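Local coordinates for hypothetical protein (Clostridium sporogenes ATCC 15579, PDB 4QRK) that is of unknown function, a right-handed beta-helix protein of the DUF2154 family that may take part in cell adhesion, at residues L97-P102 against L118-L123; L137-N142 against V160-S165; N145-N150 against N202-N207. All blocks are in the same frame, centred on the assembly; numbering follows the deposited sequence. Where two conformers were deposited one is given.

Interaction 1 (L97-P102 against L118-L123); sequences LNEKIP and LSKINL
Asn-122 makes the one direct hydrogen bond between two corners of the beta-helix, the turn from strand 91-98 to 103-110 and that from 113-117 to 123-130. Its ND2 donates a hydrogen bond to Lys-100 O at 2.9 Å, with an N-H...O angle of 160° and the acceptor close to the plane of the amide. CG stands anti to the backbone N (chi1 -170°), which swings the amide beside the 100-102 backbone, alongside the Pro-102 ring; the ring's CG lies 3.7 Å from Asn-122 ND2. OD1 receives Lys-124 NZ.

Water 1 adds a bridge: it donates to Asn-98 O and Ile-101 O and accepts from Asn-122 N at 2.9 Å, linking the two backbones. Asn-98 OD1 shapes the first turn, taking Lys-100 N from above the carbonyl plane in an Asx turn, extended to an Asx motif by Ile-101 N in that plane. Water 2 may link Glu-99 OE1 to Lys-120 O.

Ile-121 pushes CD1 up to Leu-97 CB, 3.9 Å away, and close to Asn-98 O. Glu-99 and Lys-120 run side by side in the same direction, Glu-99 CD lying 3.7 Å from Lys-120 CB, while the carboxylate bonds through OE2 to Asn-41 N.

With OE2 and NZ 5.0 Å apart, any attraction between Glu-99 and Lys-120 is probably long-range; one amide, bridging water and side-chain packing join the turns.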
# COMPACT_ATOMS: atom_id res chain seq x y z
N LEU A 97 -0.55 11.42 3.28
CA LEU A 97 0.87 11.35 3.60
C LEU A 97 1.68 12.50 2.98
O LEU A 97 1.34 13.03 1.92
CB LEU A 97 1.47 10.03 3.05
CG LEU A 97 1.02 8.73 3.74
CD1 LEU A 97 1.74 7.55 3.09
CD2 LEU A 97 1.28 8.81 5.22
N ASN A 98 2.78 12.83 3.64
CA ASN A 98 3.67 13.88 3.19
C ASN A 98 4.28 13.45 1.86
O ASN A 98 4.60 12.26 1.69
CB ASN A 98 4.78 14.08 4.21
CG ASN A 98 5.67 15.25 3.85
OD1 ASN A 98 6.69 15.11 3.16
ND2 ASN A 98 5.25 16.44 4.29
N GLU A 99 4.43 14.39 0.93
CA GLU A 99 4.92 14.10 -0.42
C GLU A 99 6.43 14.24 -0.64
O GLU A 99 6.95 13.81 -1.70
CB GLU A 99 4.18 14.99 -1.44
CG GLU A 99 2.73 14.64 -1.50
CD GLU A 99 1.95 15.44 -2.51
OE1 GLU A 99 2.53 16.24 -3.28
OE2 GLU A 99 0.71 15.25 -2.52
N LYS A 100 7.14 14.82 0.33
CA LYS A 100 8.58 15.10 0.17
C LYS A 100 9.48 14.12 0.93
O LYS A 100 10.57 13.74 0.46
CB LYS A 100 8.92 16.55 0.63
CG LYS A 100 8.31 17.63 -0.25
CD LYS A 100 8.92 19.01 0.04
CE LYS A 100 8.44 20.09 -0.95
NZ LYS A 100 8.84 19.81 -2.35
N ILE A 101 9.04 13.72 2.10
CA ILE A 101 9.89 12.89 2.95
C ILE A 101 10.07 11.47 2.36
O ILE A 101 9.09 10.86 1.89
CB ILE A 101 9.37 12.87 4.37
CG1 ILE A 101 10.42 12.33 5.32
CG2 ILE A 101 8.05 12.10 4.47
CD1 ILE A 101 10.06 12.45 6.82
N PRO A 102 11.32 10.95 2.34
CA PRO A 102 11.53 9.56 1.92
C PRO A 102 10.67 8.62 2.76
O PRO A 102 10.71 8.73 3.98
CB PRO A 102 13.02 9.32 2.23
CG PRO A 102 13.63 10.67 2.10
CD PRO A 102 12.61 11.62 2.64
N LEU A 118 0.07 6.47 -4.57
CA LEU A 118 1.41 6.75 -4.07
C LEU A 118 2.25 7.42 -5.15
O LEU A 118 3.46 7.51 -5.03
CB LEU A 118 2.10 5.47 -3.62
CG LEU A 118 1.39 4.62 -2.55
CD1 LEU A 118 2.08 3.30 -2.30
CD2 LEU A 118 1.13 5.39 -1.23
N SER A 119 1.61 7.92 -6.19
CA SER A 119 2.33 8.54 -7.30
C SER A 119 2.99 9.84 -6.92
O SER A 119 3.88 10.25 -7.58
CB SER A 119 1.41 8.79 -8.48
OG SER A 119 0.32 9.64 -8.11
N LYS A 120 2.58 10.47 -5.83
CA LYS A 120 3.18 11.75 -5.42
C LYS A 120 4.08 11.63 -4.22
O LYS A 120 4.60 12.62 -3.74
CB LYS A 120 2.08 12.78 -5.14
CG LYS A 120 1.29 13.08 -6.41
CD LYS A 120 0.34 14.18 -6.19
CE LYS A 120 -0.11 14.79 -7.48
NZ LYS A 120 -1.06 15.90 -7.19
N ILE A 121 4.23 10.43 -3.71
CA ILE A 121 5.03 10.17 -2.51
C ILE A 121 6.46 9.92 -2.95
O ILE A 121 6.69 9.32 -4.00
CB ILE A 121 4.50 8.90 -1.82
CG1 ILE A 121 3.01 9.06 -1.49
CG2 ILE A 121 5.27 8.52 -0.57
CD1 ILE A 121 2.71 10.24 -0.65
N ASN A 122 7.41 10.33 -2.13
CA ASN A 122 8.82 10.01 -2.30
C ASN A 122 9.05 8.59 -1.81
O ASN A 122 9.66 8.35 -0.78
CB ASN A 122 9.66 10.98 -1.50
CG ASN A 122 11.16 10.89 -1.81
OD1 ASN A 122 11.60 10.14 -2.67
ND2 ASN A 122 11.95 11.65 -1.06
N LEU A 123 8.52 7.64 -2.56
CA LEU A 123 8.44 6.26 -2.12
C LEU A 123 9.77 5.54 -2.28
O LEU A 123 10.40 5.63 -3.33
CB LEU A 123 7.35 5.57 -2.91
CG LEU A 123 6.99 4.15 -2.52
CD1 LEU A 123 6.46 4.13 -1.10
CD2 LEU A 123 5.99 3.56 -3.56
O HOH W 1 6.94 11.45 0.55
O HOH W 2 4.90 15.26 -5.07

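Interaction 2 (L137-N142 against V160-S165); sequences LDISGN and VYLPKS
Leu-137 pairs with Val-160 and Asp-138 with Tyr-161 in parallel register. Leu-137 O receives Tyr-161 N at 2.8 Å in a nearly straight bond (167°), and Val-160 CA lends the same oxygen a CA-H...O contact.

Asp-138 shares a face of the sheet with Tyr-161, and their side chains cross at about a right angle, with the CA of Asp-138 at the edge of the ring. Its OD1 reaches forward along its own chain, taking Ser-140 OG on the syn lone pair and Ser-140 N nearly end-on at 2.9 Å, an Asx turn that bends the chain as the strand finishes. OD2 forms a salt bridge with Lys-220, which also makes a cation-pi contact with the Tyr-161 ring.

Ile-139 N continues the pairing, bonding to Tyr-161 O at 2.8 Å. A chi1 of 45° sets CG1 between the backbone N and carbonyl carbon, bringing CD1 against both Val-160 CG1 at 3.6 Å and Leu-162 CD2 at 3.3 Å; the second pair is tighter than usual for two carbons. Ser-140 lays CB against the Leu-162 carbonyl. Beyond it the oxygens of Ser-140 and Gly-141 rest on Pro-163 CB, the Gly-141 O at 3.4 Å. Asn-142 closes the segment with a weak bond from ND2 to Ser-165 OG, while its OD1 takes Lys-144 NZ.

Two parallel strands adjacent in the sheet, from neighbouring coils, with aliphatic side chains stacked inside and segments that stay nearly parallel past the strand ends, are the signature of a right-handed beta-helix.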
# COMPACT_ATOMS: atom_id res chain seq x y z
N LEU A 137 -3.42 0.07 -6.54
CA LEU A 137 -2.30 0.91 -6.21
C LEU A 137 -1.81 1.67 -7.40
O LEU A 137 -1.55 1.07 -8.47
CB LEU A 137 -1.10 0.07 -5.77
CG LEU A 137 -1.04 -0.64 -4.45
CD1 LEU A 137 0.21 -1.50 -4.44
CD2 LEU A 137 -1.00 0.41 -3.38
N ASP A 138 -1.70 2.98 -7.23
CA ASP A 138 -1.11 3.83 -8.23
C ASP A 138 0.29 4.11 -7.75
O ASP A 138 0.51 4.84 -6.79
CB ASP A 138 -1.89 5.11 -8.44
CG ASP A 138 -1.37 5.93 -9.60
OD1 ASP A 138 -0.15 5.81 -9.93
OD2 ASP A 138 -2.18 6.69 -10.19
N ILE A 139 1.25 3.50 -8.41
CA ILE A 139 2.65 3.79 -8.14
C ILE A 139 3.29 4.24 -9.43
O ILE A 139 4.34 3.76 -9.82
CB ILE A 139 3.40 2.61 -7.52
CG1 ILE A 139 3.06 1.33 -8.24
CG2 ILE A 139 2.97 2.38 -6.09
CD1 ILE A 139 4.04 0.19 -7.91
N SER A 140 2.66 5.22 -10.07
CA SER A 140 3.07 5.68 -11.40
C SER A 140 3.86 7.00 -11.34
O SER A 140 3.99 7.70 -12.31
CB SER A 140 1.83 5.81 -12.32
OG SER A 140 0.97 6.89 -11.91
N GLY A 141 4.39 7.32 -10.18
CA GLY A 141 5.22 8.50 -10.05
C GLY A 141 6.57 8.43 -10.78
O GLY A 141 7.08 7.36 -11.15
N ASN A 142 7.15 9.60 -10.99
CA ASN A 142 8.49 9.74 -11.53
C ASN A 142 9.47 9.70 -10.35
O ASN A 142 10.00 10.71 -9.92
CB ASN A 142 8.57 11.05 -12.30
CG ASN A 142 9.92 11.24 -12.97
OD1 ASN A 142 10.59 12.26 -12.77
ND2 ASN A 142 10.33 10.24 -13.74
N VAL A 160 -2.17 -2.70 -10.26
CA VAL A 160 -1.08 -1.78 -10.03
C VAL A 160 -0.85 -0.91 -11.27
O VAL A 160 -0.76 -1.44 -12.38
CB VAL A 160 0.18 -2.57 -9.69
CG1 VAL A 160 1.28 -1.66 -9.25
CG2 VAL A 160 -0.13 -3.57 -8.57
N TYR A 161 -0.79 0.41 -11.07
CA TYR A 161 -0.45 1.37 -12.12
C TYR A 161 1.00 1.80 -11.97
O TYR A 161 1.41 2.24 -10.92
CB TYR A 161 -1.38 2.60 -12.09
CG TYR A 161 -2.85 2.23 -12.25
CD1 TYR A 161 -3.43 2.08 -13.49
CD2 TYR A 161 -3.65 2.00 -11.11
CE1 TYR A 161 -4.78 1.71 -13.61
CE2 TYR A 161 -4.97 1.62 -11.22
CZ TYR A 161 -5.52 1.48 -12.46
OH TYR A 161 -6.83 1.11 -12.51
N LEU A 162 1.75 1.69 -13.06
CA LEU A 162 3.19 1.91 -13.06
C LEU A 162 3.57 3.01 -14.05
O LEU A 162 2.83 3.30 -14.99
CB LEU A 162 3.89 0.59 -13.40
CG LEU A 162 3.69 -0.42 -12.27
CD1 LEU A 162 3.79 -1.85 -12.72
CD2 LEU A 162 4.66 -0.16 -11.17
N PRO A 163 4.71 3.65 -13.83
CA PRO A 163 5.05 4.80 -14.67
C PRO A 163 5.54 4.35 -16.04
O PRO A 163 6.03 3.23 -16.16
CB PRO A 163 6.18 5.48 -13.89
CG PRO A 163 6.78 4.40 -13.08
CD PRO A 163 5.74 3.35 -12.84
N LYS A 164 5.40 5.20 -17.04
CA LYS A 164 5.97 4.95 -18.36
C LYS A 164 7.40 5.48 -18.42
O LYS A 164 8.24 4.90 -19.09
CB LYS A 164 5.13 5.64 -19.44
CG LYS A 164 3.74 5.01 -19.62
CD LYS A 164 2.87 5.79 -20.59
CE LYS A 164 1.66 4.98 -21.02
NZ LYS A 164 0.53 5.87 -21.39
N SER A 165 7.67 6.53 -17.66
CA SER A 165 8.92 7.30 -17.75
C SER A 165 10.15 6.67 -17.11
O SER A 165 11.25 7.03 -17.44
CB SER A 165 8.73 8.65 -17.08
OG SER A 165 8.28 8.49 -15.74

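Interaction 3 (N145-N150 against N202-N207); sequences NNVKVN and NSIEVN
Strands 147-150 and 203-207 run parallel, their axes 4.7 Å apart at closest approach and 10° from aligned, with Val-147 opposite Ile-204 and Val-149 opposite Val-206. Four backbone bonds weave between them: Val-147 N to Ser-203 O, Glu-205 N to Val-147 O, Val-149 N to Glu-205 O and Asn-207 N to Val-149 O.

Ahead of the first of these, a side chain stands in for the backbone. Asn-146, with CG anti to its carbonyl carbon (chi1 -64°), reaches over with OD1 and takes Ser-203 N at 2.9 Å, the donor lying in the carbonyl plane. Water 3 also donates to this oxygen and accepts from Ser-203 OG, so OD1 is held by two donors. Asn-202 sets its amide against the Asn-145 backbone, ND2 lying 3.4 Å from Asn-145 CA.

On the buried face Val-147, Val-149, Ile-204 and Val-206 lie side by side, pointing the same way. Ile-204 CG2 sits near both valines, 4.0 Å from Val-147 CB and 3.9 Å from Val-149 CG2; further along, Val-149 CG1 meets Val-206 CG1 at 4.0 Å.

The other face is polar. The Asn-150 and Asn-207 side chains lie side by side, pointing the same way, amide planes 27° apart. Lys-148 bends at chi2 and chi4, bringing NZ near Glu-205 CB and within 2.7 Å of water 4, which lies within reach of Asn-150 OD1 and, in the conformer given, Asn-207 OD1, and may donate to either.

On one flank, strand 123-130 bonds to the backbone of 148-150 and supplies Asn-127 OD1 to Asn-150 ND2; on the other, strand 167-174 lies beside 203-210, with Ile-170 touching Val-206.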
# COMPACT_ATOMS: atom_id res chain seq x y z
N ASN A 145 14.61 7.67 -7.25
CA ASN A 145 15.52 6.67 -6.76
C ASN A 145 14.89 5.35 -7.12
O ASN A 145 13.75 5.31 -7.61
CB ASN A 145 15.60 6.81 -5.27
CG ASN A 145 14.27 7.13 -4.69
OD1 ASN A 145 13.99 8.28 -4.33
ND2 ASN A 145 13.39 6.13 -4.65
N ASN A 146 15.62 4.27 -6.90
CA ASN A 146 15.06 2.95 -7.10
C ASN A 146 13.98 2.67 -6.08
O ASN A 146 14.05 3.16 -4.96
CB ASN A 146 16.15 1.91 -6.98
CG ASN A 146 17.17 2.06 -8.07
OD1 ASN A 146 16.83 2.32 -9.23
ND2 ASN A 146 18.43 1.95 -7.70
N VAL A 147 13.00 1.88 -6.48
CA VAL A 147 11.86 1.56 -5.60
C VAL A 147 11.65 0.06 -5.64
O VAL A 147 11.76 -0.57 -6.69
CB VAL A 147 10.58 2.27 -6.07
CG1 VAL A 147 9.39 2.02 -5.08
CG2 VAL A 147 10.80 3.71 -6.26
N LYS A 148 11.34 -0.51 -4.48
CA LYS A 148 11.10 -1.93 -4.31
C LYS A 148 9.65 -2.08 -3.88
O LYS A 148 9.23 -1.47 -2.92
CB LYS A 148 12.06 -2.46 -3.24
CG LYS A 148 12.18 -3.95 -3.19
CD LYS A 148 13.63 -4.38 -3.45
CE LYS A 148 13.74 -5.90 -3.74
NZ LYS A 148 13.22 -6.30 -5.10
N VAL A 149 8.88 -2.88 -4.62
CA VAL A 149 7.49 -3.15 -4.28
C VAL A 149 7.24 -4.64 -4.18
O VAL A 149 7.51 -5.38 -5.12
CB VAL A 149 6.53 -2.54 -5.32
CG1 VAL A 149 5.08 -2.89 -5.00
CG2 VAL A 149 6.71 -1.04 -5.38
N ASN A 150 6.72 -5.07 -3.04
CA ASN A 150 6.36 -6.48 -2.84
C ASN A 150 4.89 -6.59 -2.45
O ASN A 150 4.47 -5.99 -1.46
CB ASN A 150 7.24 -7.12 -1.76
CG ASN A 150 8.75 -6.97 -2.07
OD1 ASN A 150 9.24 -7.56 -3.03
ND2 ASN A 150 9.46 -6.15 -1.28
N ASN A 202 16.92 5.14 -12.68
CA ASN A 202 16.03 4.64 -11.63
C ASN A 202 15.03 3.60 -12.11
O ASN A 202 14.54 3.65 -13.25
CB ASN A 202 15.22 5.80 -11.04
CG ASN A 202 16.10 6.91 -10.51
OD1 ASN A 202 15.86 8.10 -10.78
ND2 ASN A 202 17.13 6.54 -9.75
N SER A 203 14.69 2.66 -11.23
CA SER A 203 13.73 1.64 -11.61
C SER A 203 12.83 1.20 -10.46
O SER A 203 13.18 1.38 -9.29
CB SER A 203 14.49 0.42 -12.17
OG SER A 203 15.06 -0.29 -11.10
N ILE A 204 11.66 0.65 -10.80
CA ILE A 204 10.79 -0.02 -9.84
C ILE A 204 10.84 -1.52 -10.08
O ILE A 204 10.58 -2.00 -11.20
CB ILE A 204 9.31 0.43 -9.94
CG1 ILE A 204 9.23 1.92 -10.18
CG2 ILE A 204 8.57 -0.00 -8.66
CD1 ILE A 204 7.80 2.56 -10.12
N GLU A 205 11.24 -2.25 -9.04
CA GLU A 205 11.28 -3.71 -9.09
C GLU A 205 10.04 -4.14 -8.35
O GLU A 205 9.87 -3.78 -7.19
CB GLU A 205 12.52 -4.28 -8.39
CG GLU A 205 13.88 -3.90 -9.05
CD GLU A 205 14.23 -4.70 -10.28
OE1 GLU A 205 13.55 -5.71 -10.57
OE2 GLU A 205 15.21 -4.31 -10.96
N VAL A 206 9.17 -4.89 -9.00
CA VAL A 206 7.89 -5.26 -8.40
C VAL A 206 7.75 -6.77 -8.36
O VAL A 206 7.89 -7.44 -9.39
CB VAL A 206 6.71 -4.63 -9.19
CG1 VAL A 206 5.41 -4.90 -8.49
CG2 VAL A 206 6.88 -3.13 -9.33
N ASN A 207 7.52 -7.32 -7.18
CA ASN A 207 7.13 -8.70 -7.03
C ASN A 207 5.67 -8.77 -6.58
O ASN A 207 5.31 -8.14 -5.59
CB ASN A 207 8.08 -9.39 -6.05
CG ASN A 207 9.47 -9.55 -6.63
OD1 ASN A 207 10.32 -8.65 -6.53
ND2 ASN A 207 9.71 -10.68 -7.26
O HOH W 3 17.92 0.95 -11.52
O HOH W 4 10.56 -6.25 -5.36

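How the interactions relate
Interactions 1 and 2 belong at the ends of strands in one large sheet of the beta-helix, their centres 13 Å apart, and Leu-118 N probably bonds to Asp-138 O where they meet. Interaction 3 lies in the other large sheet, 11 Å from interaction 2 and 15 Å from interaction 1. Along the chain, interaction 1 closes before the others open, whereas the segments of 2 and 3 alternate, because strand 147-153 comes between 134-138 and 157-162. The sheets face each other through aliphatic side chains: Ile-139 CD1 meets Val-149 CG2, and Pro-163 packs on Ile-204. Interactions 2 and 3 thus join adjacent strands within each sheet, while interaction 1 joins two turns that lead from one sheet to the other.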